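Local coordinates for protein polyketide synthase (Lyngbya majuscula 19L, PDB 3QIT) that probably hydrolyses the thioester of a polyketide chain and decarboxylates it with loss of sulfate, forming the terminal alkene of curacin A, at residues A41-L49 against H272-I283; F8-C19 against V57-S68. All blocks are in the same frame, centred on the assembly; numbering follows the deposited sequence.

Contact 1. Residues A41-L49 against H272-I283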
loop_
_atom_site.group_PDB
_atom_site.type_symbol
_atom_site.label_atom_id
_atom_site.label_comp_id
_atom_site.label_asym_id
_atom_site.label_seq_id
_atom_site.Cartn_x
_atom_site.Cartn_y
_atom_site.Cartn_z
ATOM N N ALA B 41 -14.235 15.461 -14.881
ATOM C CA ALA B 41 -14.573 16.632 -14.065
ATOM C C ALA B 41 -13.776 17.875 -14.487
ATOM O O ALA B 41 -14.131 18.986 -14.119
ATOM C CB ALA B 41 -14.347 16.325 -12.538
ATOM N N TRP B 42 -12.697 17.664 -15.246
ATOM C CA TRP B 42 -11.862 18.764 -15.732
ATOM C C TRP B 42 -12.383 19.385 -17.004
ATOM O O TRP B 42 -11.777 20.329 -17.495
ATOM C CB TRP B 42 -10.425 18.270 -15.989
ATOM C CG TRP B 42 -9.644 18.046 -14.712
ATOM C CD1 TRP B 42 -9.354 16.844 -14.133
ATOM C CD2 TRP B 42 -9.113 19.059 -13.849
ATOM N NE1 TRP B 42 -8.638 17.048 -12.967
ATOM C CE2 TRP B 42 -8.482 18.400 -12.771
ATOM C CE3 TRP B 42 -9.099 20.466 -13.893
ATOM C CZ2 TRP B 42 -7.821 19.099 -11.738
ATOM C CZ3 TRP B 42 -8.441 21.162 -12.865
ATOM C CH2 TRP B 42 -7.823 20.476 -11.791
ATOM N N GLN B 43 -13.499 18.888 -17.539
ATOM C CA GLN B 43 -13.907 19.293 -18.902
ATOM C C GLN B 43 -14.074 20.803 -19.087
ATOM O O GLN B 43 -13.686 21.356 -20.127
ATOM C CB GLN B 43 -15.194 18.579 -19.308
ATOM C CG GLN B 43 -15.670 18.988 -20.708
ATOM C CD GLN B 43 -16.436 17.893 -21.390
ATOM O OE1 GLN B 43 -15.848 17.013 -21.999
ATOM N NE2 GLN B 43 -17.751 17.954 -21.318
ATOM N N GLU B 44 -14.687 21.463 -18.111
ATOM C CA GLU B 44 -14.931 22.902 -18.226
ATOM C C GLU B 44 -13.651 23.736 -18.234
ATOM O O GLU B 44 -13.622 24.807 -18.841
ATOM C CB GLU B 44 -15.939 23.374 -17.177
ATOM C CG GLU B 44 -17.393 22.940 -17.516
ATOM C CD GLU B 44 -17.867 23.477 -18.879
ATOM O OE1 GLU B 44 -17.853 24.715 -19.089
ATOM O OE2 GLU B 44 -18.240 22.665 -19.754
ATOM N N VAL B 45 -12.609 23.254 -17.554
ATOM C CA VAL B 45 -11.260 23.825 -17.692
ATOM C C VAL B 45 -10.580 23.431 -19.022
ATOM O O VAL B 45 -9.886 24.248 -19.650
ATOM C CB VAL B 45 -10.366 23.408 -16.493
ATOM C CG1 VAL B 45 -8.938 23.969 -16.640
ATOM C CG2 VAL B 45 -11.007 23.850 -15.151
ATOM N N ALA B 46 -10.759 22.172 -19.427
ATOM C CA ALA B 46 -10.048 21.615 -20.560
ATOM C C ALA B 46 -10.491 22.247 -21.895
ATOM O O ALA B 46 -9.642 22.485 -22.769
ATOM C CB ALA B 46 -10.237 20.112 -20.603
ATOM N N LEU B 47 -11.789 22.504 -22.049
ATOM C CA LEU B 47 -12.284 23.006 -23.350
ATOM C C LEU B 47 -11.569 24.301 -23.794
ATOM O O LEU B 47 -11.021 24.335 -24.895
ATOM C CB LEU B 47 -13.831 23.121 -23.406
ATOM C CG LEU B 47 -14.533 21.752 -23.272
ATOM C CD1 LEU B 47 -16.053 21.872 -23.157
ATOM C CD2 LEU B 47 -14.160 20.848 -24.428
ATOM N N PRO B 48 -11.519 25.331 -22.922
ATOM C CA PRO B 48 -10.829 26.553 -23.356
ATOM C C PRO B 48 -9.327 26.361 -23.561
ATOM O O PRO B 48 -8.750 27.030 -24.420
ATOM C CB PRO B 48 -11.096 27.552 -22.218
ATOM C CG PRO B 48 -11.657 26.757 -21.108
ATOM C CD PRO B 48 -12.290 25.554 -21.691
ATOM N N LEU B 49 -8.692 25.472 -22.790
ATOM C CA LEU B 49 -7.259 25.172 -23.020
ATOM C C LEU B 49 -7.022 24.484 -24.351
ATOM O O LEU B 49 -6.063 24.802 -25.070
ATOM C CB LEU B 49 -6.678 24.282 -21.908
ATOM C CG LEU B 49 -6.620 24.857 -20.496
ATOM C CD1 LEU B 49 -6.286 23.742 -19.493
ATOM C CD2 LEU B 49 -5.596 25.985 -20.431
ATOM N N HIS B 272 -12.554 23.989 -10.149
ATOM C CA HIS B 272 -12.612 23.402 -11.480
ATOM C C HIS B 272 -14.013 23.485 -12.082
ATOM O O HIS B 272 -14.172 23.390 -13.304
ATOM C CB HIS B 272 -12.089 21.948 -11.460
ATOM C CG HIS B 272 -12.845 21.043 -10.545
ATOM N ND1 HIS B 272 -13.069 21.344 -9.216
ATOM C CD2 HIS B 272 -13.414 19.832 -10.755
ATOM C CE1 HIS B 272 -13.751 20.363 -8.654
ATOM N NE2 HIS B 272 -13.971 19.435 -9.569
ATOM N N ILE B 273 -15.020 23.722 -11.231
ATOM C CA ILE B 273 -16.387 23.909 -11.703
ATOM C C ILE B 273 -16.791 25.386 -11.534
ATOM O O ILE B 273 -17.313 26.004 -12.481
ATOM C CB ILE B 273 -17.386 23.006 -10.934
ATOM C CG1 ILE B 273 -16.900 21.547 -10.937
ATOM C CG2 ILE B 273 -18.806 23.147 -11.502
ATOM C CD1 ILE B 273 -16.636 20.970 -12.308
ATOM N N ASP B 274 -16.524 25.936 -10.350
ATOM C CA ASP B 274 -16.968 27.290 -9.947
ATOM C C ASP B 274 -16.333 28.394 -10.783
ATOM O O ASP B 274 -16.944 29.433 -11.027
ATOM C CB ASP B 274 -16.558 27.583 -8.492
ATOM C CG ASP B 274 -17.412 26.862 -7.463
ATOM O OD1 ASP B 274 -18.206 25.972 -7.836
ATOM O OD2 ASP B 274 -17.265 27.192 -6.265
ATOM N N ALA B 275 -15.086 28.178 -11.177
ATOM C CA ALA B 275 -14.251 29.232 -11.790
ATOM C C ALA B 275 -13.427 28.642 -12.942
ATOM O O ALA B 275 -12.238 28.955 -13.101
ATOM C CB ALA B 275 -13.321 29.813 -10.727
ATOM N N ALA B 276 -14.065 27.775 -13.722
ATOM C CA ALA B 276 -13.345 26.967 -14.721
ATOM C C ALA B 276 -12.627 27.850 -15.752
ATOM O O ALA B 276 -11.446 27.640 -16.038
ATOM C CB ALA B 276 -14.288 26.005 -15.398
ATOM N N ALA B 277 -13.333 28.839 -16.302
ATOM C CA ALA B 277 -12.713 29.718 -17.309
ATOM C C ALA B 277 -11.523 30.478 -16.715
ATOM O O ALA B 277 -10.478 30.619 -17.359
ATOM C CB ALA B 277 -13.729 30.688 -17.879
ATOM N N ALA B 278 -11.692 30.985 -15.493
ATOM C CA ALA B 278 -10.620 31.716 -14.811
ATOM C C ALA B 278 -9.413 30.837 -14.549
ATOM O O ALA B 278 -8.260 31.277 -14.690
ATOM C CB ALA B 278 -11.133 32.349 -13.498
ATOM N N LEU B 279 -9.661 29.584 -14.140
ATOM C CA LEU B 279 -8.578 28.660 -13.934
ATOM C C LEU B 279 -7.845 28.337 -15.251
ATOM O O LEU B 279 -6.622 28.321 -15.291
ATOM C CB LEU B 279 -9.102 27.393 -13.225
ATOM C CG LEU B 279 -8.063 26.343 -12.881
ATOM C CD1 LEU B 279 -6.881 26.914 -12.089
ATOM C CD2 LEU B 279 -8.809 25.231 -12.083
ATOM N N ALA B 280 -8.585 28.130 -16.338
ATOM C CA ALA B 280 -7.948 27.893 -17.632
ATOM C C ALA B 280 -7.060 29.084 -17.995
ATOM O O ALA B 280 -5.927 28.909 -18.470
ATOM C CB ALA B 280 -8.996 27.669 -18.707
ATOM N N SER B 281 -7.592 30.279 -17.763
ATOM C CA SER B 281 -6.888 31.517 -18.096
ATOM C C SER B 281 -5.581 31.600 -17.327
ATOM O O SER B 281 -4.537 31.939 -17.885
ATOM C CB SER B 281 -7.760 32.720 -17.773
ATOM O OG SER B 281 -7.112 33.910 -18.172
ATOM N N LEU B 282 -5.635 31.256 -16.040
ATOM C CA LEU B 282 -4.435 31.252 -15.217
ATOM C C LEU B 282 -3.369 30.252 -15.720
ATOM O O LEU B 282 -2.173 30.556 -15.756
ATOM C CB LEU B 282 -4.833 30.954 -13.777
ATOM C CG LEU B 282 -3.707 30.806 -12.786
ATOM C CD1 LEU B 282 -2.905 32.106 -12.689
ATOM C CD2 LEU B 282 -4.371 30.495 -11.472
ATOM N N ILE B 283 -3.816 29.064 -16.112
ATOM C CA ILE B 283 -2.939 28.033 -16.666
ATOM C C ILE B 283 -2.277 28.518 -17.964
ATOM O O ILE B 283 -1.087 28.290 -18.170
ATOM C CB ILE B 283 -3.722 26.728 -16.894
ATOM C CG1 ILE B 283 -4.159 26.151 -15.532
ATOM C CG2 ILE B 283 -2.889 25.676 -17.645
ATOM C CD1 ILE B 283 -5.174 25.036 -15.661
HETATM O O HOH W 1 -14.054 21.436 -15.271
#
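The ring of H272 turns its edge to the face of the six-membered ring of W42, an edge-to-face pair with centroids 5.9 Å apart and planes at 52°. One face of the imidazole carries I273 CG1 over its centre; at its edge, near the ring plane, A41 O stands 3.5 Å from H272 CD2. L279 CD2 meets the indole edge at W42 CZ3. H272 holds CG between the backbone N and the carbonyl carbon (chi1 59°), which swings the ring toward A41, while its NE2 is hydrogen-bonded to E37. A water ties the backbones here, donating to A41 O at 2.7 Å and to H272 O at 2.8 Å and accepting a longer bond from V45 N. Two helices that cover one side of the central sheet of the alpha/beta hydrolase fold meet in this contact: 43-49 and 276-283 cross at -48°, their axes 8.1 Å apart at closest. Alanines permit the approach: A276 CB lies 3.6 Å from E44 CB, and A280 CB touches V45 O and P48 CG. V45 is a knob in the hole formed by A276, L279, A280 and I283. With CG1 anti to the backbone N, it sends that methyl to I283 CD1 and CG2 to L279 CD2. L49 CD2 rests 3.9 Å from I283 CG2, and I283 continues onto L98 and V100 of strand 97-102.

Contact 2. Residues F8-C19 against V57-S68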
loop_
_atom_site.group_PDB
_atom_site.type_symbol
_atom_site.label_atom_id
_atom_site.label_comp_id
_atom_site.label_asym_id
_atom_site.label_seq_id
_atom_site.Cartn_x
_atom_site.Cartn_y
_atom_site.Cartn_z
ATOM N N PHE B 8 -6.764 3.908 -23.127
ATOM C CA PHE B 8 -6.405 3.095 -21.958
ATOM C C PHE B 8 -4.949 2.679 -21.987
ATOM O O PHE B 8 -4.391 2.415 -23.060
ATOM C CB PHE B 8 -7.327 1.884 -21.841
ATOM C CG PHE B 8 -8.689 2.239 -21.329
ATOM C CD1 PHE B 8 -9.639 2.805 -22.186
ATOM C CD2 PHE B 8 -8.992 2.105 -19.987
ATOM C CE1 PHE B 8 -10.883 3.203 -21.703
ATOM C CE2 PHE B 8 -10.266 2.471 -19.498
ATOM C CZ PHE B 8 -11.213 3.019 -20.378
ATOM N N LEU B 9 -4.338 2.665 -20.801
ATOM C CA LEU B 9 -2.928 2.306 -20.630
ATOM C C LEU B 9 -2.886 1.180 -19.589
ATOM O O LEU B 9 -3.527 1.281 -18.562
ATOM C CB LEU B 9 -2.127 3.517 -20.151
ATOM C CG LEU B 9 -0.635 3.409 -19.838
ATOM C CD1 LEU B 9 0.114 3.002 -21.105
ATOM C CD2 LEU B 9 -0.093 4.721 -19.311
ATOM N N GLU B 10 -2.178 0.095 -19.882
ATOM C CA GLU B 10 -2.089 -1.021 -18.917
ATOM C C GLU B 10 -0.988 -0.690 -17.921
ATOM O O GLU B 10 0.055 -0.165 -18.300
ATOM C CB GLU B 10 -1.785 -2.345 -19.640
ATOM C CG GLU B 10 -1.775 -3.629 -18.736
ATOM C CD GLU B 10 -0.487 -3.848 -17.927
ATOM O OE1 GLU B 10 0.567 -3.264 -18.244
ATOM O OE2 GLU B 10 -0.523 -4.633 -16.949
ATOM N N PHE B 11 -1.233 -0.982 -16.641
ATOM C CA PHE B 11 -0.238 -0.746 -15.592
ATOM C C PHE B 11 -0.558 -1.679 -14.452
ATOM O O PHE B 11 -1.665 -1.647 -13.921
ATOM C CB PHE B 11 -0.286 0.714 -15.095
ATOM C CG PHE B 11 0.685 1.001 -13.979
ATOM C CD1 PHE B 11 2.045 0.819 -14.179
ATOM C CD2 PHE B 11 0.240 1.454 -12.740
ATOM C CE1 PHE B 11 2.971 1.071 -13.145
ATOM C CE2 PHE B 11 1.173 1.722 -11.687
ATOM C CZ PHE B 11 2.519 1.529 -11.905
ATOM N N GLY B 12 0.435 -2.481 -14.063
ATOM C CA GLY B 12 0.328 -3.342 -12.877
ATOM C C GLY B 12 -0.816 -4.345 -12.942
ATOM O O GLY B 12 -1.366 -4.726 -11.914
ATOM N N GLY B 13 -1.203 -4.749 -14.150
ATOM C CA GLY B 13 -2.308 -5.683 -14.311
ATOM C C GLY B 13 -3.660 -5.005 -14.328
ATOM O O GLY B 13 -4.689 -5.668 -14.308
ATOM N N ASN B 14 -3.657 -3.675 -14.391
ATOM C CA ASN B 14 -4.895 -2.906 -14.319
ATOM C C ASN B 14 -4.954 -1.966 -15.512
ATOM O O ASN B 14 -4.018 -1.916 -16.298
ATOM C CB ASN B 14 -4.907 -2.103 -13.033
ATOM C CG ASN B 14 -5.036 -2.979 -11.816
ATOM O OD1 ASN B 14 -6.090 -3.530 -11.573
ATOM N ND2 ASN B 14 -3.965 -3.092 -11.035
ATOM N N GLN B 15 -6.057 -1.242 -15.652
ATOM C CA GLN B 15 -6.196 -0.335 -16.813
ATOM C C GLN B 15 -6.370 1.078 -16.321
ATOM O O GLN B 15 -7.219 1.355 -15.463
ATOM C CB GLN B 15 -7.404 -0.766 -17.644
ATOM C CG GLN B 15 -7.240 -2.164 -18.257
ATOM C CD GLN B 15 -6.233 -2.174 -19.388
ATOM O OE1 GLN B 15 -6.104 -1.194 -20.111
ATOM N NE2 GLN B 15 -5.504 -3.289 -19.544
ATOM N N ILE B 16 -5.576 1.988 -16.877
ATOM C CA ILE B 16 -5.723 3.412 -16.556
ATOM C C ILE B 16 -6.483 4.064 -17.712
ATOM O O ILE B 16 -6.028 4.009 -18.833
ATOM C CB ILE B 16 -4.344 4.086 -16.458
ATOM C CG1 ILE B 16 -3.518 3.461 -15.319
ATOM C CG2 ILE B 16 -4.511 5.624 -16.214
ATOM C CD1 ILE B 16 -2.036 3.886 -15.355
ATOM N N CYS B 17 -7.588 4.742 -17.418
ATOM C CA CYS B 17 -8.283 5.517 -18.458
ATOM C C CYS B 17 -7.686 6.920 -18.517
ATOM O O CYS B 17 -7.652 7.622 -17.493
ATOM C CB CYS B 17 -9.778 5.645 -18.133
ATOM S SG CYS B 17 -10.646 6.546 -19.492
ATOM N N LEU B 18 -7.221 7.340 -19.701
ATOM C CA LEU B 18 -6.765 8.723 -19.881
ATOM C C LEU B 18 -7.828 9.512 -20.626
ATOM O O LEU B 18 -8.118 9.199 -21.769
ATOM C CB LEU B 18 -5.474 8.732 -20.712
ATOM C CG LEU B 18 -4.241 8.039 -20.130
ATOM C CD1 LEU B 18 -3.042 8.237 -21.092
ATOM C CD2 LEU B 18 -3.909 8.574 -18.768
ATOM N N CYS B 19 -8.425 10.516 -19.984
ATOM C CA CYS B 19 -9.370 11.377 -20.681
ATOM C C CYS B 19 -8.552 12.477 -21.319
ATOM O O CYS B 19 -7.635 13.004 -20.688
ATOM C CB CYS B 19 -10.347 12.026 -19.721
ATOM S SG CYS B 19 -11.357 10.856 -18.777
ATOM N N VAL B 57 -4.757 16.320 -20.630
ATOM C CA VAL B 57 -4.845 14.906 -20.296
ATOM C C VAL B 57 -5.213 14.810 -18.809
ATOM O O VAL B 57 -4.544 15.399 -17.960
ATOM C CB VAL B 57 -3.490 14.197 -20.536
ATOM C CG1 VAL B 57 -3.546 12.760 -20.028
ATOM C CG2 VAL B 57 -3.107 14.215 -22.016
ATOM N N ALA B 58 -6.278 14.055 -18.501
ATOM C CA ALA B 58 -6.750 13.910 -17.138
ATOM C C ALA B 58 -7.000 12.414 -16.899
ATOM O O ALA B 58 -8.038 11.900 -17.287
ATOM C CB ALA B 58 -8.048 14.739 -16.911
ATOM N N PRO B 59 -6.069 11.729 -16.235
ATOM C CA PRO B 59 -6.262 10.294 -15.919
ATOM C C PRO B 59 -7.337 10.132 -14.872
ATOM O O PRO B 59 -7.481 10.982 -13.977
ATOM C CB PRO B 59 -4.918 9.871 -15.321
ATOM C CG PRO B 59 -4.298 11.128 -14.853
ATOM C CD PRO B 59 -4.757 12.217 -15.767
ATOM N N ASP B 60 -8.102 9.045 -14.982
ATOM C CA ASP B 60 -8.933 8.615 -13.863
ATOM C C ASP B 60 -7.991 7.892 -12.880
ATOM O O ASP B 60 -7.289 6.935 -13.250
ATOM C CB ASP B 60 -9.999 7.604 -14.325
ATOM C CG ASP B 60 -11.132 8.221 -15.156
ATOM O OD1 ASP B 60 -11.584 9.355 -14.901
ATOM O OD2 ASP B 60 -11.603 7.527 -16.086
ATOM N N LEU B 61 -7.985 8.285 -11.618
ATOM C CA LEU B 61 -7.210 7.544 -10.625
ATOM C C LEU B 61 -7.807 6.145 -10.476
ATOM O O LEU B 61 -9.005 5.967 -10.754
ATOM C CB LEU B 61 -7.197 8.306 -9.295
ATOM C CG LEU B 61 -6.494 9.666 -9.326
ATOM C CD1 LEU B 61 -6.663 10.358 -7.967
ATOM C CD2 LEU B 61 -4.998 9.507 -9.711
ATOM N N PHE B 62 -7.004 5.149 -10.084
ATOM C CA PHE B 62 -7.561 3.787 -9.924
ATOM C C PHE B 62 -8.761 3.818 -8.989
ATOM O O PHE B 62 -8.799 4.604 -8.032
ATOM C CB PHE B 62 -6.525 2.794 -9.385
ATOM C CG PHE B 62 -5.504 2.340 -10.421
ATOM C CD1 PHE B 62 -5.907 1.822 -11.651
ATOM C CD2 PHE B 62 -4.155 2.412 -10.129
ATOM C CE1 PHE B 62 -4.921 1.403 -12.620
ATOM C CE2 PHE B 62 -3.187 1.990 -11.056
ATOM C CZ PHE B 62 -3.574 1.488 -12.303
ATOM N N GLY B 63 -9.763 3.007 -9.314
ATOM C CA GLY B 63 -11.024 3.001 -8.576
ATOM C C GLY B 63 -12.000 4.128 -8.897
ATOM O O GLY B 63 -13.097 4.156 -8.354
ATOM N N HIS B 64 -11.604 5.058 -9.771
ATOM C CA HIS B 64 -12.427 6.230 -10.106
ATOM C C HIS B 64 -12.743 6.187 -11.592
ATOM O O HIS B 64 -12.009 5.582 -12.375
ATOM C CB HIS B 64 -11.639 7.527 -9.871
ATOM C CG HIS B 64 -11.342 7.815 -8.426
ATOM N ND1 HIS B 64 -10.414 7.109 -7.687
ATOM C CD2 HIS B 64 -11.839 8.764 -7.600
ATOM C CE1 HIS B 64 -10.354 7.608 -6.461
ATOM N NE2 HIS B 64 -11.221 8.605 -6.377
ATOM N N GLY B 65 -13.839 6.821 -11.982
ATOM C CA GLY B 65 -14.150 7.022 -13.413
ATOM C C GLY B 65 -14.214 5.698 -14.149
ATOM O O GLY B 65 -14.891 4.775 -13.704
ATOM N N ARG B 66 -13.451 5.584 -15.230
ATOM C CA ARG B 66 -13.354 4.326 -15.992
ATOM C C ARG B 66 -12.061 3.533 -15.798
ATOM O O ARG B 66 -11.847 2.517 -16.474
ATOM C CB ARG B 66 -13.580 4.621 -17.496
ATOM C CG ARG B 66 -14.975 5.154 -17.840
ATOM C CD ARG B 66 -16.013 4.032 -17.813
ATOM N NE ARG B 66 -17.392 4.519 -17.902
ATOM C CZ ARG B 66 -18.047 4.779 -19.033
ATOM N NH1 ARG B 66 -17.445 4.653 -20.219
ATOM N NH2 ARG B 66 -19.311 5.158 -18.981
ATOM N N SER B 67 -11.206 3.950 -14.849
ATOM C CA SER B 67 -10.029 3.148 -14.543
ATOM C C SER B 67 -10.412 1.897 -13.730
ATOM O O SER B 67 -11.463 1.867 -13.076
ATOM C CB SER B 67 -8.960 3.941 -13.774
ATOM O OG SER B 67 -8.290 4.833 -14.642
ATOM N N SER B 68 -9.561 0.873 -13.796
ATOM C CA SER B 68 -9.800 -0.376 -13.043
ATOM C C SER B 68 -10.016 -0.152 -11.571
ATOM O O SER B 68 -9.430 0.753 -10.965
ATOM C CB SER B 68 -8.589 -1.317 -13.163
ATOM O OG SER B 68 -8.414 -1.671 -14.485
#
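Strand 14-19 pairs antiparallel with strand 57-59 near the edge of the central sheet that strand 5-11 forms, then follows the loop beyond it. C19 and A58 form a hydrogen-bonded pair, with A58 N to C19 O at 2.8 Å and C19 N returning to A58 O. L18 and P59 are the non-hydrogen-bonded pair, L18 CD2 packing on P59 CB. D60 N then binds C17 O at 2.9 Å. Past this point serine hydroxyls continue the ladder here in the alpha/beta hydrolase fold: C17 N donates to S67 OG at 2.9 Å and Q15 N to S68 OG at 2.7 Å, while S68 N answers to Q15 O. S67 OG in turn donates to D60 O, bridging strand and turn; an alanine here would probably leave C17 N without its acceptor and D60 O without one of its donors. F62 and F11 meet edge to edge with rings nearly coplanar, F62 CZ lying 3.8 Å from F11 CD2 and 3.6 Å from I16 CG1. R66 O sits at the edge of the F8 ring, in its plane. D60 OD2 takes R66 N from above the carboxylate plane and forms a salt bridge with R188; D60 OD1 accepts from G39 N.

In the fold
Contacts 1 and 2 lie with their centres about 22 Å apart, yet they touch: W42 CD1 packs 3.7 Å from A58 CB, so the indole that meets H272 also backs onto the strand paired with 14-19. Helix 43-51 leads directly into strand 55-59, and the segments alternate along the chain. Contact 1 borders the probable Ser-His-Glu triad of S103, H269 and E127: W42 touches the putative nucleophile elbow around S103, and H272 lies close to the triad without touching it. From contact 2, L61 reaches M104 and L108 of the helix following that elbow, while F11, N14 and F62 pack on M72 of the second subunit.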